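Local coordinates for protein beta-N-acetylhexosaminidase (Thermotoga neapolitana, PDB 5BZA) that probably hydrolyses terminal non-reducing N-acetyl-D-hexosamine residues from N-acetyl-beta-D-hexosaminides, as a glycoside hydrolase of family 3, at residues Phe198-His210 and Phe238-Ile252. Numbering follows the deposited sequence.
Sequences FQSRVKTAVMTAH and FKGLVLSDAMEMKAI
The imidazole of H210 is clamped between D245 and I252 where two neighbouring parallel strands of the family 3 TIM-barrel domain, 205-208 and 241-243, run out into their C-terminal loops. I252 CG1 sits over the centre of one face, 3.5 Å from the ring centroid, and D245 CB covers the opposite face nearer the rim, while M249 CE meets the edge at H210 CD2. A flat, two-nitrogen ring suits this slot, since its faces pack on carbon while its nitrogens bond: H210 NE2 donates to A246 O (2.9 Å), ND1 is hydrogen-bonded to T222 OG1, and the two bonds together fix the ring's rotation. The D245 side chain turns its carboxylate away from its own backbone N (chi1 -155°), toward a bound cadmium ion, whose site it shares with H161.

Behind this loop cluster the strands are joined by the hydrogen bonds V206 N to L241 O, L243 N to V206 O and T208 N to L243 O, the last 2.9 Å long. They belong to a beta-alpha-beta unit with helix 225-235. At the N-terminal end, F238 puts one ring face against CG2 of V206, whose beta-branched side chain suits a strand, and its CB over the F198 ring. Back at H210, a water accepts from its backbone N and donates to D245 OD2, and M249 N reaches A246 O (3.1 Å) from the carbonyl face opposite the imidazole.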
ATOM      1  N   PHE B 198       9.768 -28.860   4.507  1.00 12.56           N
ATOM      2  CA  PHE B 198       9.784 -29.982   3.526  1.00 15.62           C
ATOM      3  C   PHE B 198       8.845 -31.144   3.875  1.00 13.00           C
ATOM      4  O   PHE B 198       8.419 -31.875   2.991  1.00 12.60           O
ATOM      5  CB  PHE B 198      11.205 -30.529   3.318  1.00 13.06           C
ATOM      6  CG  PHE B 198      12.167 -29.498   2.844  1.00 10.71           C
ATOM      7  CD1 PHE B 198      11.737 -28.499   1.957  1.00 10.88           C
ATOM      8  CD2 PHE B 198      13.496 -29.510   3.265  1.00  9.79           C
ATOM      9  CE1 PHE B 198      12.638 -27.520   1.478  1.00  9.80           C
ATOM     10  CE2 PHE B 198      14.397 -28.531   2.826  1.00  8.94           C
ATOM     11  CZ  PHE B 198      13.968 -27.525   1.939  1.00  8.79           C
ATOM     12  N   GLN B 199       8.545 -31.307   5.163  1.00 11.38           N
ATOM     13  CA  GLN B 199       7.630 -32.349   5.609  1.00 12.34           C
ATOM     14  C   GLN B 199       6.163 -31.953   5.422  1.00 14.06           C
ATOM     15  O   GLN B 199       5.290 -32.818   5.584  1.00 16.65           O
ATOM     16  CB  GLN B 199       7.898 -32.702   7.071  1.00 15.06           C
ATOM     17  CG  GLN B 199       9.106 -33.606   7.207  1.00 18.36           C
ATOM     18  CD  GLN B 199       9.481 -33.893   8.645  1.00 24.85           C
ATOM     19  OE1 GLN B 199       9.051 -33.190   9.575  1.00 28.80           O
ATOM     20  NE2 GLN B 199      10.359 -34.877   8.833  1.00 22.12           N
ATOM     21  N   SER B 200       5.880 -30.654   5.199  1.00 12.37           N
ATOM     22  CA  SER B 200       4.504 -30.197   4.915  1.00 12.52           C
ATOM     23  C   SER B 200       4.144 -30.425   3.461  1.00 11.64           C
ATOM     24  O   SER B 200       4.957 -30.887   2.670  1.00 14.23           O
ATOM     25  CB  SER B 200       4.332 -28.694   5.228  1.00 14.57           C
ATOM     26  OG  SER B 200       4.929 -27.857   4.207  1.00  6.87           O
ATOM     27  N   ARG B 201       2.931 -30.038   3.087  1.00 14.72           N
ATOM     28  CA  ARG B 201       2.539 -30.040   1.673  1.00 15.74           C
ATOM     29  C   ARG B 201       2.462 -28.625   1.076  1.00 15.43           C
ATOM     30  O   ARG B 201       1.927 -28.477  -0.014  1.00 16.49           O
ATOM     31  CB  ARG B 201       1.174 -30.736   1.470  1.00 12.27           C
ATOM     32  CG  ARG B 201       1.118 -32.252   1.774  1.00 13.79           C
ATOM     33  CD  ARG B 201       1.894 -33.075   0.729  1.00 15.37           C
ATOM     34  NE  ARG B 201       1.357 -32.929  -0.631  1.00 14.61           N
ATOM     35  CZ  ARG B 201       1.784 -33.609  -1.702  1.00 20.07           C
ATOM     36  NH1 ARG B 201       2.804 -34.466  -1.606  1.00 26.61           N
ATOM     37  NH2 ARG B 201       1.223 -33.408  -2.898  1.00 17.87           N
ATOM     38  N   VAL B 202       3.058 -27.613   1.726  1.00 12.07           N
ATOM     39  CA  VAL B 202       3.123 -26.297   1.105  1.00 12.11           C
ATOM     40  C   VAL B 202       4.160 -26.314  -0.003  1.00 11.06           C
ATOM     41  O   VAL B 202       5.299 -26.763   0.196  1.00 11.15           O
ATOM     42  CB  VAL B 202       3.509 -25.161   2.095  1.00 12.20           C
ATOM     43  CG1 VAL B 202       3.610 -23.819   1.358  1.00  7.95           C
ATOM     44  CG2 VAL B 202       2.498 -25.033   3.194  1.00 10.91           C
ATOM     45  N   LYS B 203       3.763 -25.862  -1.182  1.00 12.70           N
ATOM     46  CA  LYS B 203       4.706 -25.717  -2.264  1.00 13.13           C
ATOM     47  C   LYS B 203       5.623 -24.564  -1.912  1.00 15.51           C
ATOM     48  O   LYS B 203       5.139 -23.456  -1.574  1.00 14.70           O
ATOM     49  CB  LYS B 203       4.013 -25.437  -3.591  1.00 14.30           C
ATOM     50  CG  LYS B 203       4.979 -25.401  -4.776  1.00 16.35           C
ATOM     51  CD  LYS B 203       4.237 -25.414  -6.094  1.00 22.41           C
ATOM     52  CE  LYS B 203       5.090 -26.060  -7.178  1.00 24.81           C
ATOM     53  NZ  LYS B 203       4.301 -26.964  -8.063  1.00 27.87           N
ATOM     54  N   THR B 204       6.931 -24.770  -2.040  1.00 14.18           N
ATOM     55  CA  THR B 204       7.872 -23.701  -1.701  1.00 12.49           C
ATOM     56  C   THR B 204       9.067 -23.702  -2.653  1.00 13.59           C
ATOM     57  O   THR B 204       9.380 -24.716  -3.247  1.00 14.62           O
ATOM     58  CB  THR B 204       8.396 -23.829  -0.211  1.00 10.73           C
ATOM     59  OG1 THR B 204       9.245 -22.716   0.100  1.00  8.94           O
ATOM     60  CG2 THR B 204       9.240 -25.108   0.010  1.00 11.40           C
ATOM     61  N   ALA B 205       9.727 -22.555  -2.832  1.00 14.19           N
ATOM     62  CA  ALA B 205      11.065 -22.592  -3.447  1.00 13.13           C
ATOM     63  C   ALA B 205      12.124 -22.526  -2.325  1.00 12.16           C
ATOM     64  O   ALA B 205      11.827 -22.170  -1.184  1.00  8.59           O
ATOM     65  CB  ALA B 205      11.261 -21.449  -4.486  1.00 12.37           C
ATOM     66  N   VAL B 206      13.358 -22.883  -2.653  1.00 12.01           N
ATOM     67  CA  VAL B 206      14.445 -22.767  -1.677  1.00 12.78           C
ATOM     68  C   VAL B 206      15.552 -21.897  -2.267  1.00 13.24           C
ATOM     69  O   VAL B 206      16.019 -22.152  -3.386  1.00 12.40           O
ATOM     70  CB  VAL B 206      15.051 -24.135  -1.294  1.00  8.26           C
ATOM     71  CG1 VAL B 206      16.281 -23.922  -0.391  1.00 10.78           C
ATOM     72  CG2 VAL B 206      14.021 -24.993  -0.618  1.00  8.86           C
ATOM     73  N   MET B 207      15.977 -20.885  -1.514  1.00 10.63           N
ATOM     74  CA  MET B 207      17.145 -20.092  -1.913  1.00 12.23           C
ATOM     75  C   MET B 207      18.423 -20.521  -1.147  1.00 10.50           C
ATOM     76  O   MET B 207      18.386 -20.718   0.053  1.00 11.66           O
ATOM     77  CB  MET B 207      16.867 -18.590  -1.705  1.00  9.60           C
ATOM     78  CG  MET B 207      17.912 -17.710  -2.384  1.00 10.61           C
ATOM     79  SD  MET B 207      17.770 -15.905  -2.070  1.00 10.40           S
ATOM     80  CE  MET B 207      16.251 -15.501  -2.972  1.00  8.04           C
ATOM     81  N   THR B 208      19.545 -20.655  -1.844  1.00 13.15           N
ATOM     82  CA  THR B 208      20.822 -21.101  -1.221  1.00 12.10           C
ATOM     83  C   THR B 208      21.574 -19.962  -0.594  1.00 10.05           C
ATOM     84  O   THR B 208      21.337 -18.806  -0.947  1.00 12.89           O
ATOM     85  CB  THR B 208      21.760 -21.787  -2.230  1.00 10.18           C
ATOM     86  OG1 THR B 208      22.155 -20.843  -3.234  1.00 12.33           O
ATOM     87  CG2 THR B 208      21.052 -22.969  -2.879  1.00 11.58           C
ATOM     88  N   ALA B 209      22.411 -20.269   0.391  1.00  8.28           N
ATOM     89  CA  ALA B 209      23.278 -19.265   0.972  1.00 10.40           C
ATOM     90  C   ALA B 209      24.646 -19.256   0.328  1.00 10.75           C
ATOM     91  O   ALA B 209      25.274 -20.322   0.191  1.00 12.06           O
ATOM     92  CB  ALA B 209      23.405 -19.489   2.454  1.00 10.53           C
ATOM     93  N   HIS B 210      25.171 -18.063   0.046  1.00 12.85           N
ATOM     94  CA  HIS B 210      26.545 -17.928  -0.447  1.00 13.55           C
ATOM     95  C   HIS B 210      27.461 -17.974   0.767  1.00 14.56           C
ATOM     96  O   HIS B 210      28.055 -16.959   1.143  1.00 15.74           O
ATOM     97  CB  HIS B 210      26.806 -16.612  -1.196  1.00 11.97           C
ATOM     98  CG  HIS B 210      25.995 -16.422  -2.447  1.00 14.53           C
ATOM     99  ND1 HIS B 210      25.569 -17.451  -3.241  1.00 15.97           N
ATOM    100  CD2 HIS B 210      25.537 -15.275  -3.021  1.00 15.12           C
ATOM    101  CE1 HIS B 210      24.877 -16.963  -4.268  1.00 13.72           C
ATOM    102  NE2 HIS B 210      24.846 -15.648  -4.147  1.00 13.59           N
ATOM    103  N   PHE B 238      13.967 -32.760  -1.146  1.00 21.75           N
ATOM    104  CA  PHE B 238      13.320 -31.613  -1.762  1.00 19.17           C
ATOM    105  C   PHE B 238      13.480 -31.722  -3.272  1.00 21.65           C
ATOM    106  O   PHE B 238      14.590 -31.732  -3.782  1.00 19.79           O
ATOM    107  CB  PHE B 238      13.900 -30.276  -1.259  1.00 14.07           C
ATOM    108  CG  PHE B 238      13.248 -29.059  -1.896  1.00 13.86           C
ATOM    109  CD1 PHE B 238      11.909 -28.788  -1.706  1.00 13.11           C
ATOM    110  CD2 PHE B 238      13.987 -28.195  -2.703  1.00 13.97           C
ATOM    111  CE1 PHE B 238      11.297 -27.676  -2.315  1.00 12.07           C
ATOM    112  CE2 PHE B 238      13.398 -27.084  -3.321  1.00 12.56           C
ATOM    113  CZ  PHE B 238      12.038 -26.823  -3.121  1.00 13.12           C
ATOM    114  N   LYS B 239      12.363 -31.827  -3.985  1.00 21.48           N
ATOM    115  CA  LYS B 239      12.428 -32.002  -5.429  1.00 23.17           C
ATOM    116  C   LYS B 239      11.909 -30.733  -6.117  1.00 22.92           C
ATOM    117  O   LYS B 239      11.620 -30.727  -7.328  1.00 23.57           O
ATOM    118  CB  LYS B 239      11.635 -33.255  -5.870  1.00 30.20           C
ATOM    119  CG  LYS B 239      12.019 -34.561  -5.121  1.00 27.50           C
ATOM    120  CD  LYS B 239      13.534 -34.751  -5.079  1.00 26.19           C
ATOM    121  CE  LYS B 239      13.948 -36.176  -4.701  1.00 27.14           C
ATOM    122  NZ  LYS B 239      15.418 -36.258  -4.399  1.00 27.05           N
ATOM    123  N   GLY B 240      11.751 -29.667  -5.336  1.00 17.52           N
ATOM    124  CA  GLY B 240      11.193 -28.454  -5.882  1.00 16.58           C
ATOM    125  C   GLY B 240      12.249 -27.539  -6.467  1.00 15.19           C
ATOM    126  O   GLY B 240      13.349 -27.958  -6.809  1.00 15.58           O
ATOM    127  N   LEU B 241      11.892 -26.260  -6.562  1.00 18.76           N
ATOM    128  CA  LEU B 241      12.701 -25.243  -7.209  1.00 14.03           C
ATOM    129  C   LEU B 241      13.777 -24.697  -6.273  1.00 15.67           C
ATOM    130  O   LEU B 241      13.482 -24.269  -5.131  1.00 10.00           O
ATOM    131  CB  LEU B 241      11.775 -24.110  -7.710  1.00 16.15           C
ATOM    132  CG  LEU B 241      12.390 -22.872  -8.368  1.00 15.78           C
ATOM    133  CD1 LEU B 241      13.139 -23.240  -9.679  1.00 16.78           C
ATOM    134  CD2 LEU B 241      11.314 -21.807  -8.654  1.00 14.81           C
ATOM    135  N   VAL B 242      15.022 -24.729  -6.755  1.00 13.05           N
ATOM    136  CA  VAL B 242      16.171 -24.209  -6.020  1.00 11.22           C
ATOM    137  C   VAL B 242      16.804 -23.039  -6.749  1.00 11.91           C
ATOM    138  O   VAL B 242      17.193 -23.159  -7.916  1.00 11.34           O
ATOM    139  CB  VAL B 242      17.298 -25.313  -5.813  1.00 13.76           C
ATOM    140  CG1 VAL B 242      18.643 -24.683  -5.286  1.00 13.87           C
ATOM    141  CG2 VAL B 242      16.812 -26.420  -4.930  1.00 13.80           C
ATOM    142  N   LEU B 243      16.968 -21.930  -6.039  1.00 11.00           N
ATOM    143  CA  LEU B 243      17.567 -20.708  -6.576  1.00  9.42           C
ATOM    144  C   LEU B 243      18.855 -20.343  -5.915  1.00  9.54           C
ATOM    145  O   LEU B 243      18.982 -20.494  -4.713  1.00 11.77           O
ATOM    146  CB  LEU B 243      16.642 -19.483  -6.386  1.00 12.77           C
ATOM    147  CG  LEU B 243      15.521 -19.057  -7.300  1.00 11.18           C
ATOM    148  CD1 LEU B 243      14.547 -20.187  -7.510  1.00 10.66           C
ATOM    149  CD2 LEU B 243      14.845 -17.930  -6.553  1.00 13.59           C
ATOM    150  N   SER B 244      19.778 -19.764  -6.671  1.00  9.79           N
ATOM    151  CA  SER B 244      20.916 -19.138  -6.027  1.00  8.13           C
ATOM    152  C   SER B 244      20.493 -17.873  -5.302  1.00 11.62           C
ATOM    153  O   SER B 244      19.482 -17.220  -5.661  1.00 11.33           O
ATOM    154  CB  SER B 244      22.003 -18.827  -7.061  1.00 11.48           C
ATOM    155  OG  SER B 244      21.717 -17.677  -7.848  1.00 11.29           O
ATOM    156  N   ASP B 245      21.266 -17.475  -4.302  1.00 11.47           N
ATOM    157  CA  ASP B 245      21.223 -16.057  -3.930  1.00 14.05           C
ATOM    158  C   ASP B 245      21.869 -15.323  -5.129  1.00 12.30           C
ATOM    159  O   ASP B 245      22.372 -15.976  -6.041  1.00 12.91           O
ATOM    160  CB  ASP B 245      21.944 -15.764  -2.611  1.00 14.15           C
ATOM    161  CG  ASP B 245      21.410 -14.510  -1.934  1.00 15.83           C
ATOM    162  OD1 ASP B 245      20.669 -13.758  -2.615  1.00 20.11           O
ATOM    163  OD2 ASP B 245      21.749 -14.238  -0.748  1.00 15.75           O
ATOM    164  N   ALA B 246      21.859 -13.994  -5.165  1.00 15.23           N
ATOM    165  CA  ALA B 246      22.305 -13.282  -6.393  1.00 13.12           C
ATOM    166  C   ALA B 246      23.774 -13.563  -6.701  1.00 15.44           C
ATOM    167  O   ALA B 246      24.649 -13.311  -5.878  1.00 18.92           O
ATOM    168  CB  ALA B 246      22.076 -11.784  -6.268  1.00 15.20           C
ATOM    169  N   MET B 247      24.047 -14.074  -7.903  1.00 13.87           N
ATOM    170  CA  MET B 247      25.408 -14.559  -8.238  1.00 15.43           C
ATOM    171  C   MET B 247      26.463 -13.471  -8.274  1.00 15.54           C
ATOM    172  O   MET B 247      27.641 -13.756  -8.117  1.00 18.60           O
ATOM    173  CB  MET B 247      25.402 -15.265  -9.596  1.00 16.19           C
ATOM    174  CG  MET B 247      24.801 -16.632  -9.582  1.00 15.85           C
ATOM    175  SD  MET B 247      25.692 -17.822  -8.541  1.00 13.14           S
ATOM    176  CE  MET B 247      24.797 -19.297  -9.028  1.00 12.13           C
ATOM    177  N   GLU B 248      26.041 -12.230  -8.512  1.00 16.20           N
ATOM    178  CA  GLU B 248      26.973 -11.119  -8.652  1.00 12.61           C
ATOM    179  C   GLU B 248      27.557 -10.778  -7.292  1.00 13.54           C
ATOM    180  O   GLU B 248      28.565 -10.103  -7.219  1.00 13.55           O
ATOM    181  CB  GLU B 248      26.286  -9.867  -9.244  1.00 11.48           C
ATOM    182  CG  GLU B 248      25.762 -10.047 -10.681  1.00 14.26           C
ATOM    183  CD  GLU B 248      24.291 -10.421 -10.699  1.00 13.86           C
ATOM    184  OE1 GLU B 248      23.842 -11.040  -9.701  1.00 11.33           O
ATOM    185  OE2 GLU B 248      23.578 -10.075 -11.686  1.00 11.72           O
ATOM    186  N   MET B 249      26.912 -11.203  -6.216  1.00 10.80           N
ATOM    187  CA  MET B 249      27.435 -10.880  -4.905  1.00 16.77           C
ATOM    188  C   MET B 249      28.921 -11.336  -4.726  1.00 16.86           C
ATOM    189  O   MET B 249      29.363 -12.361  -5.256  1.00 15.80           O
ATOM    190  CB  MET B 249      26.561 -11.477  -3.818  1.00 21.47           C
ATOM    191  CG  MET B 249      25.392 -10.605  -3.397  1.00 26.46           C
ATOM    192  SD  MET B 249      24.324 -11.414  -2.165  1.00 24.67           S
ATOM    193  CE  MET B 249      23.608 -12.619  -3.158  1.00 15.97           C
ATOM    194  N   LYS B 250      29.673 -10.506  -4.018  1.00 18.17           N
ATOM    195  CA  LYS B 250      31.119 -10.593  -3.920  1.00 20.64           C
ATOM    196  C   LYS B 250      31.565 -11.967  -3.413  1.00 22.55           C
ATOM    197  O   LYS B 250      32.559 -12.514  -3.886  1.00 20.80           O
ATOM    198  CB  LYS B 250      31.610  -9.490  -2.981  1.00 28.75           C
ATOM    199  CG  LYS B 250      32.096  -8.237  -3.675  1.00 30.47           C
ATOM    200  CD  LYS B 250      32.099  -7.039  -2.710  1.00 32.36           C
ATOM    201  CE  LYS B 250      32.488  -5.765  -3.431  1.00 38.60           C
ATOM    202  NZ  LYS B 250      33.727  -6.008  -4.246  1.00 39.72           N
ATOM    203  N   ALA B 251      30.801 -12.524  -2.467  1.00 23.36           N
ATOM    204  CA  ALA B 251      31.070 -13.850  -1.930  1.00 20.19           C
ATOM    205  C   ALA B 251      31.262 -14.849  -3.054  1.00 18.64           C
ATOM    206  O   ALA B 251      32.121 -15.746  -2.958  1.00 20.28           O
ATOM    207  CB  ALA B 251      29.952 -14.301  -1.008  1.00 18.16           C
ATOM    208  N   ILE B 252      30.499 -14.684  -4.132  1.00 16.42           N
ATOM    209  CA  ILE B 252      30.719 -15.521  -5.300  1.00 18.41           C
ATOM    210  C   ILE B 252      31.672 -14.849  -6.281  1.00 20.08           C
ATOM    211  O   ILE B 252      32.767 -15.375  -6.581  1.00 16.40           O
ATOM    212  CB  ILE B 252      29.394 -15.837  -5.996  1.00 13.49           C
ATOM    213  CG1 ILE B 252      28.459 -16.513  -4.988  1.00 14.54           C
ATOM    214  CG2 ILE B 252      29.610 -16.701  -7.237  1.00 12.03           C
ATOM    215  CD1 ILE B 252      29.035 -17.824  -4.342  1.00 14.26           C
TER
HETATM  216  O   HOH W   1      23.825 -15.732   0.483  1.00 12.84           O